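Local atomic coordinates of inactive glucansucrase (Lactobacillus reuteri, PDB entry 5JBD), a protein that is a glucansucrase-like protein without activity that belongs to glycoside hydrolase family 70 and is built round a TIM-type barrel. Residues N220-G228 with H324-K334. Sequence-based numbering, arbitrary orientation.
Sequences NRTINNQAG and HSGAAQMLNEK
I223 and N224, in the loop between strands 193-197 and 242-244, pack against barrel helix 326-333 and the turn leading into it, a mixed apolar and polar contact. Both branches of I223 take part: CG2 reaches A327 N at 3.5 Å, while CD1 lies 3.4 Å from H324 CB and stands oblique to the imidazole ring. M330, with CG anti to its backbone N (chi1 -179°), brings SD to 3.6 Å from I223 CA; three residues apart on the helix, A327 and M330 both touch the isoleucine. N224 ND2 donates to G326 O (2.9 Å, N-H...O 154°) from above the carbonyl plane; the same oxygen accepts M330 N, and ND2 has a further partner in D233. On the other branch, a water donates to both N224 OD1 and E333 OE1. Just past the helix, K334 NZ, salt-bridged to D294, donates a hydrogen bond to Q226 OE1 (2.8 Å), on a lone pair in the carbonyl plane. Q226 NE2 is hydrogen-bonded to D291 and D294, D294 thus joining lysine and glutamine. The I223 side chain lies about 11 Å from the bound calcium ion. The loop packs on the helix of the beta-alpha-beta unit linking strands 319-320 and 340-341 in the TIM-type barrel.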
loop_
_atom_site.group_PDB
_atom_site.type_symbol
_atom_site.label_atom_id
_atom_site.label_comp_id
_atom_site.label_asym_id
_atom_site.label_seq_id
_atom_site.Cartn_x
_atom_site.Cartn_y
_atom_site.Cartn_z
ATOM N N ASN A 220 0.473 -15.825 8.589
ATOM C CA ASN A 220 1.903 -15.627 8.810
ATOM C C ASN A 220 2.757 -16.677 8.091
ATOM O O ASN A 220 3.895 -16.919 8.486
ATOM C CB ASN A 220 2.242 -15.580 10.319
ATOM C CG ASN A 220 1.330 -14.649 11.099
ATOM O OD1 ASN A 220 1.317 -13.435 10.894
ATOM N ND2 ASN A 220 0.548 -15.221 11.994
ATOM N N ARG A 221 2.247 -17.247 6.996
ATOM C CA ARG A 221 3.022 -18.163 6.159
ATOM C C ARG A 221 3.804 -17.335 5.154
ATOM O O ARG A 221 3.731 -17.549 3.934
ATOM C CB ARG A 221 2.127 -19.200 5.478
ATOM C CG ARG A 221 1.350 -20.102 6.435
ATOM C CD ARG A 221 2.261 -20.847 7.404
ATOM N NE ARG A 221 1.549 -21.952 8.040
ATOM C CZ ARG A 221 1.487 -23.214 7.592
ATOM N NH1 ARG A 221 2.122 -23.621 6.484
ATOM N NH2 ARG A 221 0.773 -24.100 8.277
ATOM N N THR A 222 4.598 -16.428 5.717
ATOM C CA THR A 222 5.215 -15.308 5.031
ATOM C C THR A 222 6.710 -15.551 4.929
ATOM O O THR A 222 7.320 -16.054 5.876
ATOM C CB THR A 222 4.993 -14.025 5.828
ATOM O OG1 THR A 222 5.286 -14.254 7.224
ATOM C CG2 THR A 222 3.516 -13.576 5.688
ATOM N N ILE A 223 7.276 -15.213 3.772
ATOM C CA ILE A 223 8.729 -15.333 3.508
ATOM C C ILE A 223 9.208 -16.766 3.808
ATOM O O ILE A 223 8.579 -17.724 3.304
ATOM C CB ILE A 223 9.561 -14.218 4.215
ATOM C CG1 ILE A 223 8.824 -12.883 4.231
ATOM C CG2 ILE A 223 10.892 -14.026 3.498
ATOM C CD1 ILE A 223 9.628 -11.746 4.830
ATOM N N ASN A 224 10.236 -16.949 4.654
ATOM C CA ASN A 224 10.727 -18.293 4.981
ATOM C C ASN A 224 9.814 -19.113 5.895
ATOM O O ASN A 224 10.074 -20.296 6.095
ATOM C CB ASN A 224 12.150 -18.243 5.542
ATOM C CG ASN A 224 13.135 -17.630 4.550
ATOM O OD1 ASN A 224 13.443 -18.243 3.526
ATOM N ND2 ASN A 224 13.573 -16.404 4.814
ATOM N N ASN A 225 8.726 -18.533 6.413
ATOM C CA ASN A 225 7.745 -19.316 7.191
ATOM C C ASN A 225 6.592 -19.896 6.350
ATOM O O ASN A 225 5.577 -20.323 6.900
ATOM C CB ASN A 225 7.189 -18.499 8.358
ATOM C CG ASN A 225 6.630 -19.376 9.470
ATOM O OD1 ASN A 225 7.194 -20.418 9.802
ATOM N ND2 ASN A 225 5.490 -18.983 10.014
ATOM N N GLN A 226 6.770 -19.960 5.032
ATOM C CA GLN A 226 5.753 -20.517 4.123
ATOM C C GLN A 226 5.261 -21.893 4.582
ATOM O O GLN A 226 4.052 -22.157 4.554
ATOM C CB GLN A 226 6.316 -20.594 2.698
ATOM C CG GLN A 226 5.328 -21.005 1.609
ATOM C CD GLN A 226 5.958 -20.981 0.227
ATOM O OE1 GLN A 226 7.152 -20.730 0.089
ATOM N NE2 GLN A 226 5.164 -21.256 -0.800
ATOM N N ALA A 227 6.185 -22.751 5.025
ATOM C CA ALA A 227 5.836 -24.100 5.479
ATOM C C ALA A 227 5.489 -24.195 6.977
ATOM O O ALA A 227 5.255 -25.284 7.462
ATOM C CB ALA A 227 6.949 -25.077 5.120
ATOM N N GLY A 228 5.416 -23.075 7.694
ATOM C CA GLY A 228 5.075 -23.074 9.115
ATOM C C GLY A 228 6.133 -23.610 10.064
ATOM O O GLY A 228 5.812 -23.995 11.182
ATOM N N HIS A 324 12.115 -6.925 4.493
ATOM C CA HIS A 324 12.725 -8.039 5.231
ATOM C C HIS A 324 13.811 -8.715 4.394
ATOM O O HIS A 324 13.516 -9.332 3.366
ATOM C CB HIS A 324 11.676 -9.080 5.581
ATOM C CG HIS A 324 10.691 -8.619 6.604
ATOM N ND1 HIS A 324 9.595 -7.850 6.281
ATOM C CD2 HIS A 324 10.639 -8.812 7.945
ATOM C CE1 HIS A 324 8.913 -7.586 7.379
ATOM N NE2 HIS A 324 9.520 -8.161 8.400
ATOM N N SER A 325 15.054 -8.604 4.852
ATOM C CA SER A 325 16.198 -9.172 4.159
ATOM C C SER A 325 16.160 -10.683 3.994
ATOM O O SER A 325 16.802 -11.206 3.074
ATOM C CB SER A 325 17.518 -8.740 4.818
ATOM O OG SER A 325 17.626 -9.203 6.150
ATOM N N GLY A 326 15.417 -11.384 4.853
ATOM C CA GLY A 326 15.188 -12.828 4.678
ATOM C C GLY A 326 14.557 -13.267 3.361
ATOM O O GLY A 326 14.711 -14.426 2.955
ATOM N N ALA A 327 13.876 -12.349 2.676
ATOM C CA ALA A 327 13.339 -12.618 1.355
ATOM C C ALA A 327 14.402 -12.944 0.314
ATOM O O ALA A 327 14.099 -13.636 -0.654
ATOM C CB ALA A 327 12.482 -11.446 0.875
ATOM N N ALA A 328 15.633 -12.439 0.482
ATOM C CA ALA A 328 16.712 -12.761 -0.453
ATOM C C ALA A 328 16.992 -14.266 -0.463
ATOM O O ALA A 328 16.987 -14.889 -1.531
ATOM C CB ALA A 328 17.979 -11.966 -0.134
ATOM N N GLN A 329 17.209 -14.830 0.718
ATOM C CA GLN A 329 17.427 -16.270 0.881
ATOM C C GLN A 329 16.263 -17.084 0.276
ATOM O O GLN A 329 16.486 -18.019 -0.506
ATOM C CB GLN A 329 17.615 -16.584 2.377
ATOM C CG GLN A 329 17.856 -18.036 2.731
ATOM C CD GLN A 329 19.317 -18.380 2.657
ATOM O OE1 GLN A 329 19.729 -19.124 1.788
ATOM N NE2 GLN A 329 20.118 -17.814 3.567
ATOM N N MET A 330 15.035 -16.710 0.625
ATOM C CA MET A 330 13.827 -17.350 0.090
ATOM C C MET A 330 13.833 -17.389 -1.428
ATOM O O MET A 330 13.644 -18.455 -2.024
ATOM C CB MET A 330 12.558 -16.615 0.536
ATOM C CG MET A 330 11.280 -17.262 0.016
ATOM S SD MET A 330 9.816 -16.248 0.225
ATOM C CE MET A 330 10.072 -14.845 -0.844
ATOM N N LEU A 331 14.044 -16.234 -2.034
ATOM C CA LEU A 331 14.041 -16.131 -3.488
ATOM C C LEU A 331 15.174 -16.942 -4.147
ATOM O O LEU A 331 14.935 -17.613 -5.159
ATOM C CB LEU A 331 14.047 -14.664 -3.941
ATOM C CG LEU A 331 12.705 -13.943 -3.665
ATOM C CD1 LEU A 331 12.880 -12.434 -3.777
ATOM C CD2 LEU A 331 11.579 -14.427 -4.587
ATOM N N ASN A 332 16.370 -16.905 -3.567
ATOM C CA ASN A 332 17.487 -17.723 -4.078
ATOM C C ASN A 332 17.174 -19.223 -4.070
ATOM O O ASN A 332 17.400 -19.910 -5.066
ATOM C CB ASN A 332 18.781 -17.440 -3.298
ATOM C CG ASN A 332 19.360 -16.074 -3.598
ATOM O OD1 ASN A 332 19.246 -15.556 -4.710
ATOM N ND2 ASN A 332 20.032 -15.501 -2.618
ATOM N N GLU A 333 16.604 -19.709 -2.970
ATOM C CA GLU A 333 16.166 -21.111 -2.864
ATOM C C GLU A 333 15.119 -21.491 -3.927
ATOM O O GLU A 333 15.074 -22.629 -4.368
ATOM C CB GLU A 333 15.591 -21.401 -1.463
ATOM C CG GLU A 333 16.637 -21.407 -0.350
ATOM C CD GLU A 333 16.045 -21.528 1.055
ATOM O OE1 GLU A 333 14.799 -21.534 1.218
ATOM O OE2 GLU A 333 16.831 -21.613 2.012
ATOM N N LYS A 334 14.287 -20.525 -4.318
ATOM C CA LYS A 334 13.250 -20.721 -5.310
ATOM C C LYS A 334 13.715 -20.490 -6.750
ATOM O O LYS A 334 12.915 -20.569 -7.673
ATOM C CB LYS A 334 12.057 -19.796 -4.993
ATOM C CG LYS A 334 11.365 -20.138 -3.691
ATOM C CD LYS A 334 10.303 -19.097 -3.333
ATOM C CE LYS A 334 9.568 -19.467 -2.059
ATOM N NZ LYS A 334 8.741 -20.706 -2.178
HETATM O O HOH W 1 13.106 -20.859 3.333
#